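Local coordinates for protein acyl-CoA thioester hydrolase ybgC (PDB 3GRH) that is a putative thioesterase of the pectinesterase family, an outer-membrane lipoprotein that neither binds pectin nor shows pectinesterase activity, at residues F77-A82 with G115-T120; K367-A372 with N402-Y407. One frame throughout, in Å; residues are numbered along the deposited sequence.

Contact 1: F77-A82 with G115-T120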
ATOM      1  N   PHE A  77       0.581 -17.580 -19.529  1.00 18.73           N
ATOM      2  CA  PHE A  77       2.015 -17.720 -19.356  1.00 17.94           C
ATOM      3  C   PHE A  77       2.309 -18.379 -18.027  1.00 17.44           C
ATOM      4  O   PHE A  77       1.538 -18.291 -17.077  1.00 16.94           O
ATOM      5  CB  PHE A  77       2.677 -16.354 -19.364  1.00 17.88           C
ATOM      6  CG  PHE A  77       2.397 -15.573 -20.596  1.00 17.33           C
ATOM      7  CD1 PHE A  77       3.113 -15.839 -21.741  1.00 20.45           C
ATOM      8  CD2 PHE A  77       1.369 -14.658 -20.649  1.00 20.79           C
ATOM      9  CE1 PHE A  77       2.841 -15.165 -22.945  1.00 21.91           C
ATOM     10  CE2 PHE A  77       1.108 -13.973 -21.815  1.00 21.11           C
ATOM     11  CZ  PHE A  77       1.836 -14.221 -22.957  1.00 20.07           C
ATOM     12  N   VAL A  78       3.417 -19.143 -18.028  1.00 16.49           N
ATOM     13  CA  VAL A  78       3.893 -19.801 -16.830  1.00 15.73           C
ATOM     14  C   VAL A  78       5.358 -19.504 -16.567  1.00 14.96           C
ATOM     15  O   VAL A  78       6.188 -19.827 -17.414  1.00 16.82           O
ATOM     16  CB  VAL A  78       3.748 -21.304 -16.876  1.00 17.23           C
ATOM     17  CG1 VAL A  78       4.165 -21.859 -15.534  1.00 17.99           C
ATOM     18  CG2 VAL A  78       2.286 -21.697 -17.177  1.00 15.74           C
ATOM     19  N   VAL A  79       5.678 -18.990 -15.379  1.00 13.92           N
ATOM     20  CA  VAL A  79       7.039 -18.661 -15.013  1.00 15.56           C
ATOM     21  C   VAL A  79       7.498 -19.727 -14.064  1.00 15.15           C
ATOM     22  O   VAL A  79       6.768 -20.115 -13.123  1.00 15.39           O
ATOM     23  CB  VAL A  79       7.113 -17.275 -14.351  1.00 14.83           C
ATOM     24  CG1 VAL A  79       8.523 -16.980 -13.984  1.00 15.56           C
ATOM     25  CG2 VAL A  79       6.563 -16.155 -15.234  1.00 17.90           C
ATOM     26  N   GLY A  80       8.705 -20.248 -14.285  1.00 15.67           N
ATOM     27  CA  GLY A  80       9.176 -21.339 -13.496  1.00 18.02           C
ATOM     28  C   GLY A  80      10.614 -21.606 -13.792  1.00 19.84           C
ATOM     29  O   GLY A  80      11.231 -20.918 -14.601  1.00 20.08           O
ATOM     30  N   PRO A  81      11.139 -22.690 -13.213  1.00 20.63           N
ATOM     31  CA  PRO A  81      12.517 -23.081 -13.460  1.00 22.66           C
ATOM     32  C   PRO A  81      12.669 -23.569 -14.876  1.00 23.72           C
ATOM     33  O   PRO A  81      11.774 -24.225 -15.418  1.00 24.13           O
ATOM     34  CB  PRO A  81      12.749 -24.224 -12.484  1.00 21.67           C
ATOM     35  CG  PRO A  81      11.436 -24.569 -11.892  1.00 22.20           C
ATOM     36  CD  PRO A  81      10.411 -23.629 -12.339  1.00 21.58           C
ATOM     37  N   ALA A  82      13.827 -23.292 -15.461  1.00 26.20           N
ATOM     38  CA  ALA A  82      14.125 -23.746 -16.808  1.00 26.67           C
ATOM     39  C   ALA A  82      14.052 -25.280 -16.969  1.00 28.16           C
ATOM     40  O   ALA A  82      14.573 -26.053 -16.151  1.00 28.15           O
ATOM     41  CB  ALA A  82      15.461 -23.226 -17.225  1.00 27.19           C
ATOM     42  N   GLY A 115       9.196 -20.859  -6.151  1.00 13.26           N
ATOM     43  CA  GLY A 115      10.605 -20.529  -6.319  1.00 13.95           C
ATOM     44  C   GLY A 115      10.909 -19.143  -5.840  1.00 15.24           C
ATOM     45  O   GLY A 115      10.036 -18.462  -5.329  1.00 14.88           O
ATOM     46  N   GLU A 116      12.185 -18.774  -6.012  1.00 16.35           N
ATOM     47  CA  GLU A 116      12.689 -17.483  -5.659  1.00 15.62           C
ATOM     48  C   GLU A 116      13.052 -16.843  -6.971  1.00 15.31           C
ATOM     49  O   GLU A 116      13.768 -17.417  -7.814  1.00 16.96           O
ATOM     50  CB  GLU A 116      13.943 -17.635  -4.767  1.00 19.31           C
ATOM     51  CG  GLU A 116      13.690 -18.056  -3.338  1.00 25.22           C
ATOM     52  CD  GLU A 116      13.220 -19.500  -3.191  1.00 36.38           C
ATOM     53  OE1 GLU A 116      13.766 -20.397  -3.912  1.00 41.74           O
ATOM     54  OE2 GLU A 116      12.308 -19.728  -2.338  1.00 42.56           O
ATOM     55  N   TYR A 117      12.584 -15.626  -7.151  1.00 11.63           N
ATOM     56  CA  TYR A 117      12.726 -14.875  -8.403  1.00 11.71           C
ATOM     57  C   TYR A 117      13.380 -13.538  -8.052  1.00 12.17           C
ATOM     58  O   TYR A 117      12.747 -12.661  -7.554  1.00 12.77           O
ATOM     59  CB  TYR A 117      11.352 -14.701  -9.061  1.00 14.01           C
ATOM     60  CG  TYR A 117      10.730 -16.038  -9.420  1.00 11.14           C
ATOM     61  CD1 TYR A 117      11.050 -16.678 -10.596  1.00 17.02           C
ATOM     62  CD2 TYR A 117       9.839 -16.629  -8.598  1.00 14.29           C
ATOM     63  CE1 TYR A 117      10.510 -17.928 -10.901  1.00 14.93           C
ATOM     64  CE2 TYR A 117       9.341 -17.880  -8.886  1.00 14.97           C
ATOM     65  CZ  TYR A 117       9.693 -18.503 -10.038  1.00 15.65           C
ATOM     66  OH  TYR A 117       9.135 -19.738 -10.298  1.00 16.80           O
ATOM     67  N   GLN A 118      14.675 -13.441  -8.309  1.00 12.95           N
ATOM     68  CA  GLN A 118      15.401 -12.204  -7.959  1.00 12.85           C
ATOM     69  C   GLN A 118      15.288 -11.221  -9.143  1.00 13.25           C
ATOM     70  O   GLN A 118      15.566 -11.546 -10.284  1.00 16.20           O
ATOM     71  CB  GLN A 118      16.884 -12.484  -7.631  1.00 14.46           C
ATOM     72  CG  GLN A 118      17.675 -11.195  -7.213  1.00 15.85           C
ATOM     73  CD  GLN A 118      19.210 -11.298  -7.166  1.00 21.37           C
ATOM     74  OE1 GLN A 118      19.873 -11.818  -8.095  1.00 33.19           O
ATOM     75  NE2 GLN A 118      19.787 -10.758  -6.108  1.00 27.04           N
ATOM     76  N   GLY A 119      14.880  -9.995  -8.865  1.00  9.84           N
ATOM     77  CA  GLY A 119      14.887  -8.937  -9.841  1.00  9.53           C
ATOM     78  C   GLY A 119      13.598  -8.151  -9.791  1.00  9.33           C
ATOM     79  O   GLY A 119      12.570  -8.609  -9.278  1.00 10.79           O
ATOM     80  N   THR A 120      13.647  -6.965 -10.377  1.00  8.80           N
ATOM     81  CA  THR A 120      12.494  -6.133 -10.471  1.00  7.98           C
ATOM     82  C   THR A 120      11.427  -6.725 -11.370  1.00  8.24           C
ATOM     83  O   THR A 120      11.728  -7.478 -12.309  1.00  8.96           O
ATOM     84  CB  THR A 120      12.891  -4.747 -10.994  1.00  8.73           C
ATOM     85  OG1 THR A 120      13.614  -4.898 -12.211  1.00  9.43           O
ATOM     86  CG2 THR A 120      13.680  -3.921  -9.972  1.00 13.19           C
TER
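Tyr117 packs against Val79 and Gly80 in a small apolar contact at the N-terminal end of a right-handed parallel beta-helix, the fold of the pectinesterase family. Val79 closes the short strand 77-79, and the chain then leaves through Gly80 and Pro81; Tyr117 reaches across from the strand that starts at Gly115. The two side chains slide past each other in opposite directions, and their closest approach is 3.8 Å, from Val79 CG1 to Tyr117 CE1. Val79 holds CG1 anti to its own nitrogen (chi1 180°), which puts this methyl at the ring while CG2 sits beside the nitrogen. The methyl approaches the ring obliquely.

The phenol end reaches the backbone at Val79 and Gly80. Tyr117 OH lies 3.6 Å from Gly80 CA and 3.7 Å from Val79 O, so both are packing distances, and the polar need of the hydroxyl is met elsewhere, by donation to the carbonyl of Met113, just ahead of the strand. That bond helps fix where the phenol end lies. Gly80 has an almost fully extended backbone; a side chain on it would run into Pro81 CD. At Gly115 a CB would be crowded by Tyr117 OH. Only 111 Å² is buried between the segments, nearly all of it by Tyr117, Val79 and Gly80.

Strand 108-112 links both sides: it pairs in parallel with 77-79 through backbone bonds of Phe77 and Val79, its Ile110 touches Val79, and its Val112 touches the Tyr117 ring. Helix 92-100 lies along strand 77-79, with Ile92 and Ala95 on Val79 and Ala98 and Ala99 on Phe77.

Contact 2: K367-A372 with N402-Y407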
ATOM      1  N   LYS A 367      -0.564   8.249  22.280  1.00 17.70           N
ATOM      2  CA  LYS A 367      -0.326   9.061  21.111  1.00 16.71           C
ATOM      3  C   LYS A 367      -0.153   8.149  19.891  1.00 14.36           C
ATOM      4  O   LYS A 367       0.936   7.858  19.427  1.00 12.92           O
ATOM      5  CB  LYS A 367       0.905   9.906  21.289  1.00 18.48           C
ATOM      6  CG  LYS A 367       0.782  10.957  22.322  1.00 21.25           C
ATOM      7  CD  LYS A 367       1.940  11.907  22.228  1.00 22.13           C
ATOM      8  CE  LYS A 367       1.662  13.184  23.011  1.00 27.74           C
ATOM      9  NZ  LYS A 367       0.532  13.017  23.986  1.00 32.36           N
ATOM     10  N   PRO A 368      -1.252   7.602  19.398  1.00 11.82           N
ATOM     11  CA  PRO A 368      -1.144   6.693  18.288  1.00 12.51           C
ATOM     12  C   PRO A 368      -0.782   7.299  16.948  1.00 12.45           C
ATOM     13  O   PRO A 368      -0.401   6.585  16.065  1.00 12.84           O
ATOM     14  CB  PRO A 368      -2.558   6.087  18.207  1.00 14.81           C
ATOM     15  CG  PRO A 368      -3.398   7.120  18.854  1.00 14.49           C
ATOM     16  CD  PRO A 368      -2.629   7.716  19.907  1.00 12.92           C
ATOM     17  N   TRP A 369      -0.915   8.608  16.814  1.00 11.57           N
ATOM     18  CA  TRP A 369      -0.595   9.306  15.604  1.00 10.13           C
ATOM     19  C   TRP A 369       0.518  10.322  15.838  1.00 11.72           C
ATOM     20  O   TRP A 369       0.489  11.151  16.761  1.00 12.25           O
ATOM     21  CB  TRP A 369      -1.827  10.008  15.080  1.00 11.36           C
ATOM     22  CG  TRP A 369      -3.052   9.194  14.924  1.00  9.65           C
ATOM     23  CD1 TRP A 369      -4.154   9.261  15.686  1.00 12.20           C
ATOM     24  CD2 TRP A 369      -3.337   8.209  13.893  1.00 11.81           C
ATOM     25  NE1 TRP A 369      -5.128   8.384  15.199  1.00 11.13           N
ATOM     26  CE2 TRP A 369      -4.597   7.736  14.101  1.00 12.95           C
ATOM     27  CE3 TRP A 369      -2.604   7.731  12.786  1.00 12.41           C
ATOM     28  CZ2 TRP A 369      -5.172   6.795  13.262  1.00 12.08           C
ATOM     29  CZ3 TRP A 369      -3.171   6.809  11.977  1.00 10.63           C
ATOM     30  CH2 TRP A 369      -4.413   6.354  12.207  1.00 10.21           C
ATOM     31  N   ALA A 370       1.528  10.222  15.001  1.00 11.36           N
ATOM     32  CA  ALA A 370       2.735  11.050  15.111  1.00 12.13           C
ATOM     33  C   ALA A 370       2.652  12.339  14.303  1.00 13.12           C
ATOM     34  O   ALA A 370       1.837  12.497  13.395  1.00 13.94           O
ATOM     35  CB  ALA A 370       3.943  10.227  14.660  1.00 13.10           C
ATOM     36  N   ASP A 371       3.582  13.248  14.573  1.00 14.42           N
ATOM     37  CA  ASP A 371       3.679  14.435  13.729  1.00 14.27           C
ATOM     38  C   ASP A 371       4.049  14.086  12.294  1.00 14.42           C
ATOM     39  O   ASP A 371       4.632  13.011  12.016  1.00 13.65           O
ATOM     40  CB  ASP A 371       4.762  15.341  14.250  1.00 16.25           C
ATOM     41  CG  ASP A 371       4.524  15.792  15.665  1.00 19.94           C
ATOM     42  OD1 ASP A 371       3.439  15.535  16.261  1.00 21.13           O
ATOM     43  OD2 ASP A 371       5.480  16.423  16.225  1.00 22.53           O
ATOM     44  N   ALA A 372       3.776  15.005  11.371  1.00 13.37           N
ATOM     45  CA  ALA A 372       3.970  14.693   9.934  1.00 14.93           C
ATOM     46  C   ALA A 372       5.408  14.583   9.535  1.00 15.96           C
ATOM     47  O   ALA A 372       6.280  15.276  10.095  1.00 15.26           O
ATOM     48  CB  ALA A 372       3.305  15.730   9.075  1.00 14.46           C
ATOM     49  N   ASN A 402      -5.559  17.150  11.421  1.00  8.16           N
ATOM     50  CA  ASN A 402      -5.282  15.955  10.664  1.00  8.32           C
ATOM     51  C   ASN A 402      -6.584  15.206  10.375  1.00  8.19           C
ATOM     52  O   ASN A 402      -7.622  15.526  10.907  1.00 10.21           O
ATOM     53  CB  ASN A 402      -4.284  15.112  11.453  1.00  8.83           C
ATOM     54  CG  ASN A 402      -2.873  15.590  11.311  1.00 14.28           C
ATOM     55  OD1 ASN A 402      -2.155  15.313  10.302  1.00 17.23           O
ATOM     56  ND2 ASN A 402      -2.433  16.358  12.270  1.00  9.64           N
ATOM     57  N   ARG A 403      -6.492  14.215   9.527  1.00  9.06           N
ATOM     58  CA  ARG A 403      -7.600  13.410   9.038  1.00  7.74           C
ATOM     59  C   ARG A 403      -7.306  11.935   9.225  1.00  7.95           C
ATOM     60  O   ARG A 403      -7.558  11.100   8.375  1.00  9.04           O
ATOM     61  CB  ARG A 403      -7.817  13.715   7.553  1.00  8.74           C
ATOM     62  CG  ARG A 403      -8.187  15.108   7.264  1.00 10.54           C
ATOM     63  CD  ARG A 403      -8.827  15.272   5.905  1.00 11.28           C
ATOM     64  NE  ARG A 403      -7.854  14.990   4.836  1.00  9.68           N
ATOM     65  CZ  ARG A 403      -8.130  14.931   3.557  1.00  8.76           C
ATOM     66  NH1 ARG A 403      -9.368  15.056   3.197  1.00 10.23           N
ATOM     67  NH2 ARG A 403      -7.180  14.719   2.674  1.00  9.77           N
ATOM     68  N   MET A 404      -6.876  11.616  10.434  1.00  9.16           N
ATOM     69  CA  MET A 404      -6.579  10.251  10.876  1.00 10.78           C
ATOM     70  C   MET A 404      -7.541   9.877  12.016  1.00  9.94           C
ATOM     71  O   MET A 404      -7.571  10.488  13.099  1.00 11.66           O
ATOM     72  CB  MET A 404      -5.060  10.211  11.204  1.00 11.27           C
ATOM     73  CG  MET A 404      -4.361  10.724  10.032  1.00 14.63           C
ATOM     74  SD  MET A 404      -2.882  11.494  10.302  1.00 27.31           S
ATOM     75  CE  MET A 404      -2.088  10.038   9.899  1.00 20.32           C
ATOM     76  N   TRP A 405      -8.349   8.868  11.730  1.00  9.82           N
ATOM     77  CA  TRP A 405      -9.504   8.519  12.546  1.00  9.59           C
ATOM     78  C   TRP A 405      -9.672   7.037  12.841  1.00  8.94           C
ATOM     79  O   TRP A 405      -9.159   6.222  12.087  1.00  8.77           O
ATOM     80  CB  TRP A 405     -10.791   8.892  11.823  1.00 10.29           C
ATOM     81  CG  TRP A 405     -10.821  10.223  11.135  1.00 10.11           C
ATOM     82  CD1 TRP A 405     -10.567  10.423   9.864  1.00  8.92           C
ATOM     83  CD2 TRP A 405     -11.109  11.526  11.705  1.00 10.95           C
ATOM     84  NE1 TRP A 405     -10.723  11.775   9.541  1.00 10.86           N
ATOM     85  CE2 TRP A 405     -10.993  12.471  10.670  1.00 10.88           C
ATOM     86  CE3 TRP A 405     -11.418  11.982  12.977  1.00 12.80           C
ATOM     87  CZ2 TRP A 405     -11.230  13.834  10.872  1.00 12.43           C
ATOM     88  CZ3 TRP A 405     -11.642  13.337  13.171  1.00 12.12           C
ATOM     89  CH2 TRP A 405     -11.574  14.235  12.161  1.00 14.07           C
ATOM     90  N   GLU A 406     -10.349   6.736  13.966  1.00  8.77           N
ATOM     91  CA  GLU A 406     -10.660   5.383  14.333  1.00  9.45           C
ATOM     92  C   GLU A 406     -12.118   5.260  14.594  1.00  8.03           C
ATOM     93  O   GLU A 406     -12.773   6.216  14.946  1.00  9.95           O
ATOM     94  CB  GLU A 406      -9.936   4.991  15.565  1.00 10.05           C
ATOM     95  CG  GLU A 406      -8.446   4.793  15.344  1.00 13.91           C
ATOM     96  CD  GLU A 406      -7.814   4.391  16.577  1.00 19.18           C
ATOM     97  OE1 GLU A 406      -7.882   3.176  17.038  1.00 17.35           O
ATOM     98  OE2 GLU A 406      -7.356   5.354  17.196  1.00 19.92           O
ATOM     99  N   TYR A 407     -12.645   4.084  14.381  1.00  9.68           N
ATOM    100  CA  TYR A 407     -14.029   3.722  14.725  1.00  8.77           C
ATOM    101  C   TYR A 407     -14.192   2.250  15.095  1.00  9.89           C
ATOM    102  O   TYR A 407     -13.762   1.371  14.348  1.00 10.13           O
ATOM    103  CB  TYR A 407     -14.944   4.019  13.551  1.00 10.90           C
ATOM    104  CG  TYR A 407     -16.389   3.668  13.766  1.00 10.66           C
ATOM    105  CD1 TYR A 407     -17.157   4.370  14.649  1.00  9.84           C
ATOM    106  CD2 TYR A 407     -16.987   2.634  13.036  1.00  9.63           C
ATOM    107  CE1 TYR A 407     -18.475   4.079  14.827  1.00 10.82           C
ATOM    108  CE2 TYR A 407     -18.291   2.305  13.256  1.00 10.37           C
ATOM    109  CZ  TYR A 407     -19.033   3.067  14.120  1.00 11.95           C
ATOM    110  OH  TYR A 407     -20.356   2.733  14.309  1.00 15.25           O
TER
HETATM  111  O   HOH W   1      -7.695   8.097  16.148  1.00 24.43           O
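Met404 puts its CB over one face of the Trp369 indole, inside the last coils of the parallel beta-helix, where strands 369-372 and 403-407 belong to different faces and run almost antiparallel (174°), their axes 9.8 Å apart. That CB stands over the middle of the six-membered ring in a CH-pi contact, 3.7 Å from its centroid and 6° off the normal. The chain then bends at chi3, bringing the methyl back so that Met404 CE touches Trp369 CE3 at 3.7 Å. The sulfur completes a Met-aromatic contact obliquely, with SD 5.1 Å from the same centroid. Cutting the indole back to an alanine here is likely to take the flat surface from under Met404 CB and CE and open a gap there.

Next come the neighbours that hold the indole: Phe379, whose ring meets it at about 25° between planes, and Leu338, Val352 and Ile354 from the adjoining strands. The side chain of Met404 is about 5 Å from that of Arg340, a probable substrate-binding residue, and about 9 Å from that of Asp280, the predicted nucleophile, so this packing probably borders the active site.

At the polar edge, Glu406 OE2 forms a salt bridge with Arg37, while Gln29 bonds OE1. In the plane of the indole, Trp369 NE1 gives its hydrogen to a water 2.8 Å away, which in turn donates to Glu406 OE2 at 3.0 Å.

Contacts 1 and 2 sit at opposite ends of the parallel beta-helix, on either side of the chain's centre, with centres 40 Å apart and nearest atoms about 28 Å apart. They come in series along the chain: 77-120 is finished long before 367-407 begins. One face of the helix has strands 77-79 and 403-407 as its first and last members, so contact 1 belongs to the opening coils and contact 2 to the closing ones. Their partners, strands 115-123 and 369-373, lie outside that face. Each contact thus ties residues of different faces near one end, and only contact 2 lies near the predicted nucleophile and probable substrate-binding arginine.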